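Long-range contacts in uncharacterized protein (Candida albicans, PDB 5K04), which serves as the non-catalytic subunit MDM20 of the NatB N-terminal acetyltransferase complex, where it probably supports and positions the catalytic subunit NAT3: residues C113-F117 with R131-L136; A150-H154 with Y189-F194; P275-L281 with N300-F305; P388-K393 with I715-F720. One frame throughout, in Å; residues are numbered along the deposited sequence.

From the N terminus, the four contacts follow one another in series, with none nesting in or crossing another. Interaction 1 closes a tight helical hairpin, with 13 residues between its segments. Interaction 2 spans 34 residues and joins helix 143-157 to helix 185-192. The first two are neighbours: helix 126-138 leads directly into helix 143-157, and Phe133 CD2 lies 3.5 Å from Ser152 CB. Interaction 3, whose centre is about 41 Å from that of interaction 2, closes another short hairpin, beside NAT3. Interaction 4 is the long closure, bringing a segment near the C terminus back to helix 388-404 over 321 intervening residues, across the chain's centre from interactions 1 and 2.

Interaction 1: C113-F117 with R131-L136; sequences CLSWF and RIFMYL
Cys113 opens the contact by setting its CB between two branched side chains of the facing helix, 3.8 Å from Leu136 CD1 and close to Ile132 CG2, while its sulfur rests against Tyr135 CB. The close backbones leave room for little more than a thiol, because here the CA atoms of Cys113 and Ile132 are only 5.9 Å apart. Leu114 starts out pointing away from the partner helix, yet its CD2 methyl comes round to meet Leu136 CD2 tip to tip at the margin of the interface.

Trp116 supplies the broad surface. Its first torsion (chi1 -163°) sets CG opposite the backbone N, which sends the indole across to the other helix to lie flat beneath Ile132. The Ile132 CG1 methylene stands 3.6 Å from the centroid of the six-membered ring, 21° off the normal, a CH-pi contact. At the indole's edge CZ3 meets Tyr135 CD2, and Tyr98 stacks on the same ring system.

Phe117 completes the walk. Its CA is touched by Ile132 CD1 at 3.6 Å, and its ring takes Phe133 CZ over one face; the two ring planes are inclined at 54°, with centroids 5.2 Å apart. Phe129 and Phe484 meet the Phe117 ring edge-to-face.

The segments of helices 109-120 and 126-138 run nearly antiparallel, with axes 9.8 Å apart. No hydrogen bond links them; Tyr135 OH and Arg131 NE turn instead to Glu99 and Ser95 of helix 91-104. Cohesion therefore comes from dispersion, CH-pi contact and exclusion of water, with Ile132 wedged between Cys113, Trp116 and Phe117 fixing the register by shape.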
# COMPACT_ATOMS: atom_id res chain seq x y z
N CYS A 113 -29.28 11.82 -7.17
CA CYS A 113 -27.89 12.27 -7.11
C CYS A 113 -27.05 11.35 -6.23
O CYS A 113 -25.91 11.04 -6.58
CB CYS A 113 -27.84 13.72 -6.62
SG CYS A 113 -28.32 14.95 -7.84
N LEU A 114 -27.61 10.84 -5.12
CA LEU A 114 -26.84 9.98 -4.22
C LEU A 114 -26.58 8.61 -4.85
O LEU A 114 -25.50 8.04 -4.65
CB LEU A 114 -27.56 9.82 -2.88
CG LEU A 114 -27.65 11.11 -2.05
CD1 LEU A 114 -28.34 10.90 -0.71
CD2 LEU A 114 -26.28 11.77 -1.85
N SER A 115 -27.55 8.07 -5.59
CA SER A 115 -27.32 6.84 -6.36
C SER A 115 -26.25 7.07 -7.43
O SER A 115 -25.29 6.29 -7.55
CB SER A 115 -28.64 6.38 -6.99
OG SER A 115 -28.45 5.42 -8.01
N TRP A 116 -26.41 8.14 -8.22
CA TRP A 116 -25.40 8.59 -9.18
C TRP A 116 -24.02 8.66 -8.55
O TRP A 116 -23.03 8.19 -9.12
CB TRP A 116 -25.82 9.97 -9.70
CG TRP A 116 -25.14 10.41 -10.93
CD1 TRP A 116 -24.22 9.71 -11.66
CD2 TRP A 116 -25.35 11.65 -11.62
NE1 TRP A 116 -23.83 10.44 -12.75
CE2 TRP A 116 -24.51 11.64 -12.75
CE3 TRP A 116 -26.14 12.77 -11.38
CZ2 TRP A 116 -24.44 12.70 -13.64
CZ3 TRP A 116 -26.09 13.83 -12.27
CH2 TRP A 116 -25.24 13.79 -13.39
N PHE A 117 -23.93 9.26 -7.37
CA PHE A 117 -22.64 9.48 -6.72
C PHE A 117 -22.07 8.17 -6.19
O PHE A 117 -20.90 7.86 -6.42
CB PHE A 117 -22.81 10.52 -5.60
CG PHE A 117 -21.60 10.69 -4.73
CD1 PHE A 117 -20.40 11.14 -5.25
CD2 PHE A 117 -21.68 10.42 -3.37
CE1 PHE A 117 -19.29 11.30 -4.44
CE2 PHE A 117 -20.58 10.58 -2.55
CZ PHE A 117 -19.37 11.02 -3.09
N ARG A 131 -20.33 17.73 -11.08
CA ARG A 131 -21.62 17.83 -11.74
C ARG A 131 -22.74 17.30 -10.84
O ARG A 131 -23.81 17.91 -10.76
CB ARG A 131 -21.60 17.08 -13.07
CG ARG A 131 -22.89 17.25 -13.86
CD ARG A 131 -22.63 17.44 -15.36
NE ARG A 131 -22.09 16.24 -15.99
CZ ARG A 131 -20.87 16.15 -16.51
NH1 ARG A 131 -20.05 17.19 -16.48
NH2 ARG A 131 -20.48 15.01 -17.06
N ILE A 132 -22.52 16.17 -10.17
CA ILE A 132 -23.53 15.65 -9.26
C ILE A 132 -23.82 16.65 -8.17
O ILE A 132 -24.98 16.98 -7.87
CB ILE A 132 -23.08 14.31 -8.65
CG1 ILE A 132 -23.01 13.25 -9.74
CG2 ILE A 132 -24.02 13.91 -7.51
CD1 ILE A 132 -22.30 11.98 -9.29
N PHE A 133 -22.75 17.17 -7.56
CA PHE A 133 -22.89 18.12 -6.47
C PHE A 133 -23.54 19.42 -6.93
O PHE A 133 -24.25 20.07 -6.16
CB PHE A 133 -21.52 18.35 -5.85
CG PHE A 133 -20.93 17.11 -5.21
CD1 PHE A 133 -21.75 16.06 -4.85
CD2 PHE A 133 -19.58 17.01 -4.97
CE1 PHE A 133 -21.22 14.91 -4.25
CE2 PHE A 133 -19.05 15.86 -4.37
CZ PHE A 133 -19.87 14.81 -4.02
N MET A 134 -23.34 19.80 -8.20
CA MET A 134 -24.00 20.99 -8.72
C MET A 134 -25.52 20.82 -8.71
O MET A 134 -26.25 21.69 -8.21
CB MET A 134 -23.48 21.30 -10.13
CG MET A 134 -24.03 22.61 -10.75
SD MET A 134 -25.63 22.45 -11.51
CE MET A 134 -25.12 21.43 -12.87
N TYR A 135 -26.02 19.72 -9.27
CA TYR A 135 -27.46 19.45 -9.24
C TYR A 135 -27.96 19.34 -7.80
O TYR A 135 -29.02 19.86 -7.46
CB TYR A 135 -27.78 18.17 -10.00
CG TYR A 135 -27.77 18.31 -11.51
CD1 TYR A 135 -28.81 18.96 -12.16
CD2 TYR A 135 -26.74 17.78 -12.28
CE1 TYR A 135 -28.83 19.09 -13.54
CE2 TYR A 135 -26.75 17.90 -13.67
CZ TYR A 135 -27.81 18.56 -14.29
OH TYR A 135 -27.85 18.71 -15.66
N LEU A 136 -27.19 18.66 -6.96
CA LEU A 136 -27.63 18.40 -5.59
C LEU A 136 -27.67 19.68 -4.76
O LEU A 136 -28.44 19.78 -3.81
CB LEU A 136 -26.69 17.37 -4.97
CG LEU A 136 -27.09 16.82 -3.61
CD1 LEU A 136 -28.45 16.14 -3.70
CD2 LEU A 136 -26.03 15.86 -3.11

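Interaction 2: A150-H154 with Y189-F194; sequences AFSFH and YVYTLF
The carbonyl oxygen of Ala150 has two neighbours: Phe153 N, which donates a hydrogen bond of 3.0 Å from within the same helix, and the edge of the Phe194 ring, whose CZ also comes to 3.0 Å. The second approach is tight for a carbon, but it lies near the ring plane, where the weakly positive aromatic hydrogens face the oxygen. The same edge passes His154 N, with CE1 at 3.6 Å, so the phenyl ring slots against the backbone of helix 143-157. Only a thin, apolar group could slip in so edgewise. Phe194 CE1 also touches Phe153 CB.

Leu193 covers the imidazole of His154. Its CD1 methyl stands over one ring face, 3.9 Å from the centroid and 27° off the normal, as a CH-pi contact, while CD2 lies near CE1 and ND1. The His154 chi1 of 163° carries the imidazole out toward Leu193, which lies across it, and its NE2 is hydrogen-bonded to Glu493. That carboxylate would help to fix the rotation of the ring and could favour its protonated form.

Beside this pair, Phe151 CD1 meets the same Leu193 CD1 at 3.9 Å and, more loosely, Val190 CG2. Ala150 CB lies 4.3 Å from Val190 CG1, its small size allowing the backbones to close in.

Met176 of helix 162-177 touches both Ala150 and Val190, and helix 489-503 flanks Phe151. Helix 143-157 meeting helix 185-192, the next but one along the chain, is consistent with an alpha-solenoid of TPR-like helical repeats.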
# COMPACT_ATOMS: atom_id res chain seq x y z
N ALA A 150 -18.30 22.70 -3.19
CA ALA A 150 -17.09 23.50 -3.06
C ALA A 150 -15.84 22.63 -3.00
O ALA A 150 -14.84 22.90 -3.68
CB ALA A 150 -17.18 24.37 -1.80
N PHE A 151 -15.88 21.60 -2.16
CA PHE A 151 -14.75 20.69 -2.06
C PHE A 151 -14.46 20.02 -3.40
O PHE A 151 -13.30 19.79 -3.75
CB PHE A 151 -15.03 19.66 -0.96
CG PHE A 151 -13.87 18.74 -0.69
CD1 PHE A 151 -12.70 19.22 -0.12
CD2 PHE A 151 -13.95 17.40 -1.02
CE1 PHE A 151 -11.63 18.36 0.12
CE2 PHE A 151 -12.90 16.54 -0.78
CZ PHE A 151 -11.74 17.02 -0.21
N SER A 152 -15.51 19.74 -4.18
CA SER A 152 -15.34 19.08 -5.47
C SER A 152 -14.59 19.97 -6.45
O SER A 152 -13.99 19.45 -7.40
CB SER A 152 -16.70 18.68 -6.05
OG SER A 152 -17.47 19.81 -6.46
N PHE A 153 -14.60 21.29 -6.25
CA PHE A 153 -13.82 22.19 -7.11
C PHE A 153 -12.34 22.08 -6.82
O PHE A 153 -11.51 22.17 -7.74
CB PHE A 153 -14.28 23.63 -6.94
CG PHE A 153 -15.51 23.96 -7.72
CD1 PHE A 153 -15.46 24.04 -9.10
CD2 PHE A 153 -16.72 24.15 -7.07
CE1 PHE A 153 -16.62 24.33 -9.84
CE2 PHE A 153 -17.87 24.44 -7.79
CZ PHE A 153 -17.82 24.53 -9.18
N HIS A 154 -11.99 21.89 -5.55
CA HIS A 154 -10.62 21.56 -5.19
C HIS A 154 -10.17 20.24 -5.82
O HIS A 154 -9.06 20.14 -6.34
CB HIS A 154 -10.48 21.47 -3.68
CG HIS A 154 -9.24 20.76 -3.25
ND1 HIS A 154 -7.98 21.27 -3.49
CD2 HIS A 154 -9.06 19.58 -2.63
CE1 HIS A 154 -7.08 20.44 -3.01
NE2 HIS A 154 -7.71 19.40 -2.48
N TYR A 189 -10.99 24.69 6.68
CA TYR A 189 -10.04 24.00 5.81
C TYR A 189 -10.45 24.11 4.34
O TYR A 189 -9.64 24.50 3.49
CB TYR A 189 -9.92 22.53 6.25
CG TYR A 189 -9.15 21.64 5.28
CD1 TYR A 189 -7.75 21.61 5.27
CD2 TYR A 189 -9.84 20.83 4.37
CE1 TYR A 189 -7.05 20.81 4.36
CE2 TYR A 189 -9.15 20.00 3.47
CZ TYR A 189 -7.75 20.01 3.47
OH TYR A 189 -7.08 19.21 2.59
N VAL A 190 -11.72 23.80 4.03
CA VAL A 190 -12.17 23.81 2.64
C VAL A 190 -11.94 25.18 2.02
O VAL A 190 -11.44 25.31 0.90
CB VAL A 190 -13.65 23.41 2.53
CG1 VAL A 190 -14.14 23.56 1.08
CG2 VAL A 190 -13.86 21.99 2.99
N TYR A 191 -12.31 26.23 2.77
CA TYR A 191 -12.13 27.60 2.31
C TYR A 191 -10.67 27.86 1.93
O TYR A 191 -10.39 28.43 0.87
CB TYR A 191 -12.62 28.56 3.41
CG TYR A 191 -12.72 30.01 3.00
CD1 TYR A 191 -13.18 30.36 1.74
CD2 TYR A 191 -12.36 31.03 3.87
CE1 TYR A 191 -13.25 31.68 1.35
CE2 TYR A 191 -12.45 32.36 3.49
CZ TYR A 191 -12.89 32.69 2.23
OH TYR A 191 -12.98 34.02 1.86
N THR A 192 -9.72 27.42 2.78
CA THR A 192 -8.30 27.67 2.52
C THR A 192 -7.82 27.02 1.23
O THR A 192 -6.80 27.44 0.69
CB THR A 192 -7.42 27.15 3.66
OG1 THR A 192 -7.53 25.73 3.72
CG2 THR A 192 -7.82 27.77 4.99
N LEU A 193 -8.54 26.01 0.72
CA LEU A 193 -8.13 25.38 -0.52
C LEU A 193 -8.19 26.33 -1.71
O LEU A 193 -7.59 26.05 -2.75
CB LEU A 193 -8.98 24.14 -0.81
CG LEU A 193 -8.98 23.07 0.28
CD1 LEU A 193 -10.06 22.04 -0.02
CD2 LEU A 193 -7.59 22.41 0.40
N PHE A 194 -8.89 27.46 -1.59
CA PHE A 194 -9.04 28.40 -2.70
C PHE A 194 -8.36 29.73 -2.45
O PHE A 194 -8.57 30.68 -3.22
CB PHE A 194 -10.52 28.60 -3.01
CG PHE A 194 -11.28 27.32 -3.14
CD1 PHE A 194 -11.11 26.51 -4.26
CD2 PHE A 194 -12.12 26.88 -2.12
CE1 PHE A 194 -11.78 25.30 -4.37
CE2 PHE A 194 -12.78 25.67 -2.23
CZ PHE A 194 -12.62 24.88 -3.36

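Interaction 3: P275-L281 with N300-F305; sequences PTRNISL and NYYQKF
Arg277 meets Phe305 with its first side-chain carbon: CB lies 3.7 Å from Phe305 CZ, and the same ring atom comes to 3.4 Å from Arg277 CA. CG and CD carry the chain onward in an extended run alongside Tyr301, a course set by a chi1 of 170°. NE then comes level with Tyr301 OH, 4.0 Å away at the guanidinium edge. They do not bond to each other; both turn to Asp314, by a salt bridge from NE and a hydrogen bond from the phenol. At the tip, NH2 forms a salt bridge with Glu48 of the NAT3 chain. Arginine thus has the reach for one carboxylate in each subunit, and its side chain lies about 10 Å from the bound coenzyme A.

Tyr301 carries Leu281 CD2 over one face, 3.8 Å from the ring centroid in a CH-pi contact, and Ser280 CB at its edge. Ser280 is a knob among Asn300, Tyr301, Lys304 and Phe305. Its buried hydroxyl donates to Thr276 O at 2.8 Å, from the opposite face of that carbonyl to Ser280 N. A water joins Ser280 O to Asn300 ND2.

Thr276 caps helix 277-289, accepting from Ile279 N. Segments 277-281 and 300-305 run antiparallel, at 155°, with helix 248-260 packed on Ile279 and Leu281, helix 311-315 on Tyr301, and NAT3 beside Arg277.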
# COMPACT_ATOMS: atom_id res chain seq x y z
N PRO A 275 17.57 20.06 28.17
CA PRO A 275 18.40 19.20 27.31
C PRO A 275 17.60 18.17 26.51
O PRO A 275 18.03 17.02 26.39
CB PRO A 275 19.35 18.52 28.31
CG PRO A 275 18.62 18.55 29.62
CD PRO A 275 17.75 19.78 29.60
N THR A 276 16.46 18.58 25.96
CA THR A 276 15.64 17.66 25.18
C THR A 276 16.33 17.33 23.85
O THR A 276 17.25 18.01 23.41
CB THR A 276 14.24 18.23 24.92
OG1 THR A 276 14.30 19.29 23.95
CG2 THR A 276 13.62 18.75 26.21
N ARG A 277 15.87 16.23 23.25
CA ARG A 277 16.36 15.83 21.93
C ARG A 277 16.19 16.95 20.92
O ARG A 277 17.15 17.37 20.26
CB ARG A 277 15.64 14.56 21.47
CG ARG A 277 15.88 14.16 20.01
CD ARG A 277 15.74 12.65 19.80
NE ARG A 277 15.76 12.30 18.38
CZ ARG A 277 14.69 12.31 17.58
NH1 ARG A 277 13.50 12.64 18.07
NH2 ARG A 277 14.80 12.00 16.29
N ASN A 278 14.97 17.47 20.79
CA ASN A 278 14.69 18.46 19.76
C ASN A 278 15.51 19.73 19.96
O ASN A 278 15.95 20.35 18.99
CB ASN A 278 13.20 18.79 19.74
CG ASN A 278 12.38 17.78 18.95
OD1 ASN A 278 12.93 16.96 18.20
ND2 ASN A 278 11.06 17.84 19.10
N ILE A 279 15.72 20.13 21.21
CA ILE A 279 16.50 21.34 21.47
C ILE A 279 17.98 21.07 21.22
O ILE A 279 18.72 21.95 20.77
CB ILE A 279 16.25 21.83 22.91
CG1 ILE A 279 14.84 22.40 23.03
CG2 ILE A 279 17.31 22.86 23.36
CD1 ILE A 279 14.50 22.79 24.46
N SER A 280 18.44 19.84 21.47
CA SER A 280 19.83 19.50 21.22
C SER A 280 20.14 19.55 19.74
O SER A 280 21.19 20.07 19.33
CB SER A 280 20.14 18.13 21.81
OG SER A 280 20.06 18.18 23.22
N LEU A 281 19.23 19.03 18.91
CA LEU A 281 19.40 19.14 17.47
C LEU A 281 19.21 20.58 17.01
O LEU A 281 19.89 21.03 16.08
CB LEU A 281 18.40 18.23 16.74
CG LEU A 281 18.68 16.73 16.82
CD1 LEU A 281 17.61 15.94 16.10
CD2 LEU A 281 20.05 16.40 16.25
N ASN A 300 27.77 17.83 21.78
CA ASN A 300 26.84 17.83 22.90
C ASN A 300 25.64 16.93 22.62
O ASN A 300 25.14 16.25 23.52
CB ASN A 300 26.41 19.27 23.22
CG ASN A 300 25.19 19.34 24.17
OD1 ASN A 300 25.33 19.24 25.39
ND2 ASN A 300 23.98 19.55 23.59
N TYR A 301 25.16 16.91 21.37
CA TYR A 301 24.08 15.98 21.04
C TYR A 301 24.55 14.54 21.19
O TYR A 301 23.84 13.71 21.76
CB TYR A 301 23.56 16.22 19.62
CG TYR A 301 22.52 15.18 19.25
CD1 TYR A 301 21.18 15.36 19.58
CD2 TYR A 301 22.89 14.00 18.61
CE1 TYR A 301 20.24 14.38 19.27
CE2 TYR A 301 21.96 13.03 18.30
CZ TYR A 301 20.64 13.22 18.63
OH TYR A 301 19.72 12.24 18.31
N TYR A 302 25.76 14.25 20.70
CA TYR A 302 26.28 12.89 20.75
C TYR A 302 26.47 12.41 22.18
O TYR A 302 26.21 11.24 22.49
CB TYR A 302 27.61 12.82 19.98
CG TYR A 302 28.33 11.49 20.12
CD1 TYR A 302 28.08 10.45 19.24
CD2 TYR A 302 29.25 11.26 21.13
CE1 TYR A 302 28.72 9.22 19.35
CE2 TYR A 302 29.91 10.03 21.26
CZ TYR A 302 29.63 9.02 20.37
OH TYR A 302 30.26 7.81 20.48
N GLN A 303 26.93 13.29 23.07
CA GLN A 303 27.17 12.88 24.46
C GLN A 303 25.87 12.55 25.16
O GLN A 303 25.84 11.68 26.03
CB GLN A 303 27.90 13.99 25.23
CG GLN A 303 29.34 14.24 24.76
CD GLN A 303 30.24 13.01 24.86
OE1 GLN A 303 30.06 12.17 25.75
NE2 GLN A 303 31.20 12.90 23.94
N LYS A 304 24.79 13.23 24.79
CA LYS A 304 23.49 12.98 25.39
C LYS A 304 22.77 11.80 24.76
O LYS A 304 21.99 11.13 25.44
CB LYS A 304 22.63 14.24 25.30
CG LYS A 304 23.20 15.40 26.09
CD LYS A 304 22.32 16.63 26.00
CE LYS A 304 22.69 17.62 27.09
NZ LYS A 304 22.59 16.99 28.44
N PHE A 305 23.03 11.50 23.47
CA PHE A 305 22.20 10.55 22.74
C PHE A 305 22.95 9.40 22.08
O PHE A 305 22.34 8.65 21.31
CB PHE A 305 21.35 11.32 21.73
CG PHE A 305 20.34 12.22 22.39
CD1 PHE A 305 19.12 11.72 22.82
CD2 PHE A 305 20.62 13.57 22.64
CE1 PHE A 305 18.20 12.54 23.47
CE2 PHE A 305 19.72 14.38 23.28
CZ PHE A 305 18.50 13.86 23.70
O HOH W 1 23.47 19.96 21.06

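Interaction 4: P388-K393 with I715-F720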
# COMPACT_ATOMS: atom_id res chain seq x y z
N PRO A 388 25.46 -18.17 -5.82
CA PRO A 388 24.58 -19.03 -4.99
C PRO A 388 25.22 -19.54 -3.71
O PRO A 388 24.51 -19.74 -2.71
CB PRO A 388 24.22 -20.19 -5.94
CG PRO A 388 25.28 -20.15 -7.04
CD PRO A 388 25.64 -18.71 -7.18
N GLN A 389 26.54 -19.78 -3.70
CA GLN A 389 27.24 -20.11 -2.47
C GLN A 389 27.18 -18.96 -1.46
O GLN A 389 27.03 -19.19 -0.25
CB GLN A 389 28.70 -20.44 -2.78
CG GLN A 389 29.56 -20.79 -1.60
CD GLN A 389 30.77 -21.57 -2.05
OE1 GLN A 389 30.99 -21.75 -3.25
NE2 GLN A 389 31.56 -22.05 -1.10
N ASN A 390 27.32 -17.72 -1.93
CA ASN A 390 27.25 -16.60 -1.01
C ASN A 390 25.84 -16.43 -0.48
O ASN A 390 25.63 -16.12 0.70
CB ASN A 390 27.73 -15.33 -1.71
CG ASN A 390 27.45 -14.07 -0.91
OD1 ASN A 390 26.37 -13.51 -0.97
ND2 ASN A 390 28.45 -13.61 -0.17
N THR A 391 24.85 -16.65 -1.35
CA THR A 391 23.44 -16.53 -0.95
C THR A 391 23.08 -17.57 0.10
O THR A 391 22.41 -17.26 1.10
CB THR A 391 22.58 -16.67 -2.21
OG1 THR A 391 22.80 -15.53 -3.04
CG2 THR A 391 21.10 -16.81 -1.86
N ILE A 392 23.54 -18.80 -0.09
CA ILE A 392 23.26 -19.87 0.86
C ILE A 392 23.98 -19.62 2.17
O ILE A 392 23.41 -19.80 3.26
CB ILE A 392 23.64 -21.23 0.24
CG1 ILE A 392 22.67 -21.60 -0.88
CG2 ILE A 392 23.70 -22.31 1.31
CD1 ILE A 392 23.07 -22.86 -1.64
N LYS A 393 25.25 -19.20 2.10
CA LYS A 393 25.99 -18.87 3.32
C LYS A 393 25.23 -17.83 4.14
O LYS A 393 25.03 -18.00 5.35
CB LYS A 393 27.40 -18.38 2.97
CG LYS A 393 28.16 -17.81 4.18
CD LYS A 393 29.50 -17.17 3.81
CE LYS A 393 29.32 -15.79 3.23
NZ LYS A 393 30.60 -15.13 2.95
N ILE A 715 25.76 -27.93 -4.63
CA ILE A 715 25.60 -27.59 -3.22
C ILE A 715 26.59 -28.38 -2.36
O ILE A 715 27.25 -27.82 -1.48
CB ILE A 715 24.14 -27.83 -2.81
CG1 ILE A 715 23.26 -26.71 -3.38
CG2 ILE A 715 24.01 -27.96 -1.30
CD1 ILE A 715 21.77 -26.94 -3.20
N ASP A 716 26.72 -29.69 -2.63
CA ASP A 716 27.62 -30.53 -1.85
C ASP A 716 29.09 -30.18 -2.11
O ASP A 716 29.94 -30.41 -1.25
CB ASP A 716 27.38 -32.01 -2.15
CG ASP A 716 26.04 -32.52 -1.62
OD1 ASP A 716 25.42 -31.86 -0.74
OD2 ASP A 716 25.62 -33.60 -2.08
N SER A 717 29.40 -29.64 -3.29
CA SER A 717 30.77 -29.25 -3.61
C SER A 717 31.14 -27.88 -3.07
O SER A 717 32.31 -27.50 -3.16
CB SER A 717 30.98 -29.25 -5.13
OG SER A 717 30.31 -28.14 -5.71
N MET A 718 30.18 -27.12 -2.53
CA MET A 718 30.48 -25.78 -2.04
C MET A 718 31.13 -25.85 -0.67
O MET A 718 30.65 -26.55 0.23
CB MET A 718 29.21 -24.93 -2.00
CG MET A 718 28.70 -24.60 -3.39
SD MET A 718 27.26 -23.55 -3.51
CE MET A 718 26.60 -23.94 -1.95
N ASP A 719 32.24 -25.15 -0.51
CA ASP A 719 32.90 -25.00 0.78
C ASP A 719 32.39 -23.75 1.49
O ASP A 719 31.91 -22.80 0.87
CB ASP A 719 34.41 -24.94 0.61
CG ASP A 719 34.99 -26.22 0.04
OD1 ASP A 719 35.06 -27.23 0.79
OD2 ASP A 719 35.36 -26.23 -1.15
N PHE A 720 32.50 -23.77 2.80
CA PHE A 720 31.92 -22.73 3.63
C PHE A 720 32.89 -22.39 4.76
O PHE A 720 33.25 -23.26 5.55
CB PHE A 720 30.58 -23.17 4.20
CG PHE A 720 29.48 -23.15 3.21
CD1 PHE A 720 28.89 -21.94 2.84
CD2 PHE A 720 29.02 -24.33 2.64
CE1 PHE A 720 27.87 -21.92 1.93
CE2 PHE A 720 27.99 -24.31 1.72
CZ PHE A 720 27.41 -23.11 1.36
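The chains of Met718 and Gln389 lie alongside each other, running opposite ways, the thioether sulfur coming 3.5 Å from Gln389 CB. Met718 CG is anti to the carbonyl carbon and the chain runs straight to SD, but its last torsion is only -25°, which leaves the methyl nearly eclipsed with CB, probably somewhat strained or uncertain in the model. As modelled, CE lies 3.7 Å from Ile392 CD1, with Ile392 lying across the end of Met718. A long, unbranched, polarisable chain can fit between Gln389 and Ile392 in this way.

Gln389 is extended from the start (chi1 179°), which lays its aliphatic part along Met718. The amide reaches the backbone of Asp719, but the modelled approach is too close for a bond to be read from it.

Ile392 uses both branches: CD1 faces Met718 and Ile715, and CG2 meets Phe720 CZ at 3.8 Å. The Phe720 ring turns its edge to Lys393 CB, 3.7 Å from CE1, and to Gln389 O. Lys393 bends at chi3, and its ammonium pairs with Asp383.

Helix 729-747 packs behind Ile715. With no sound hydrogen bond across the contact, it is van der Waals and hydrophobic contact that seats the end of helix 707-717 and the following loop on helix 388-404.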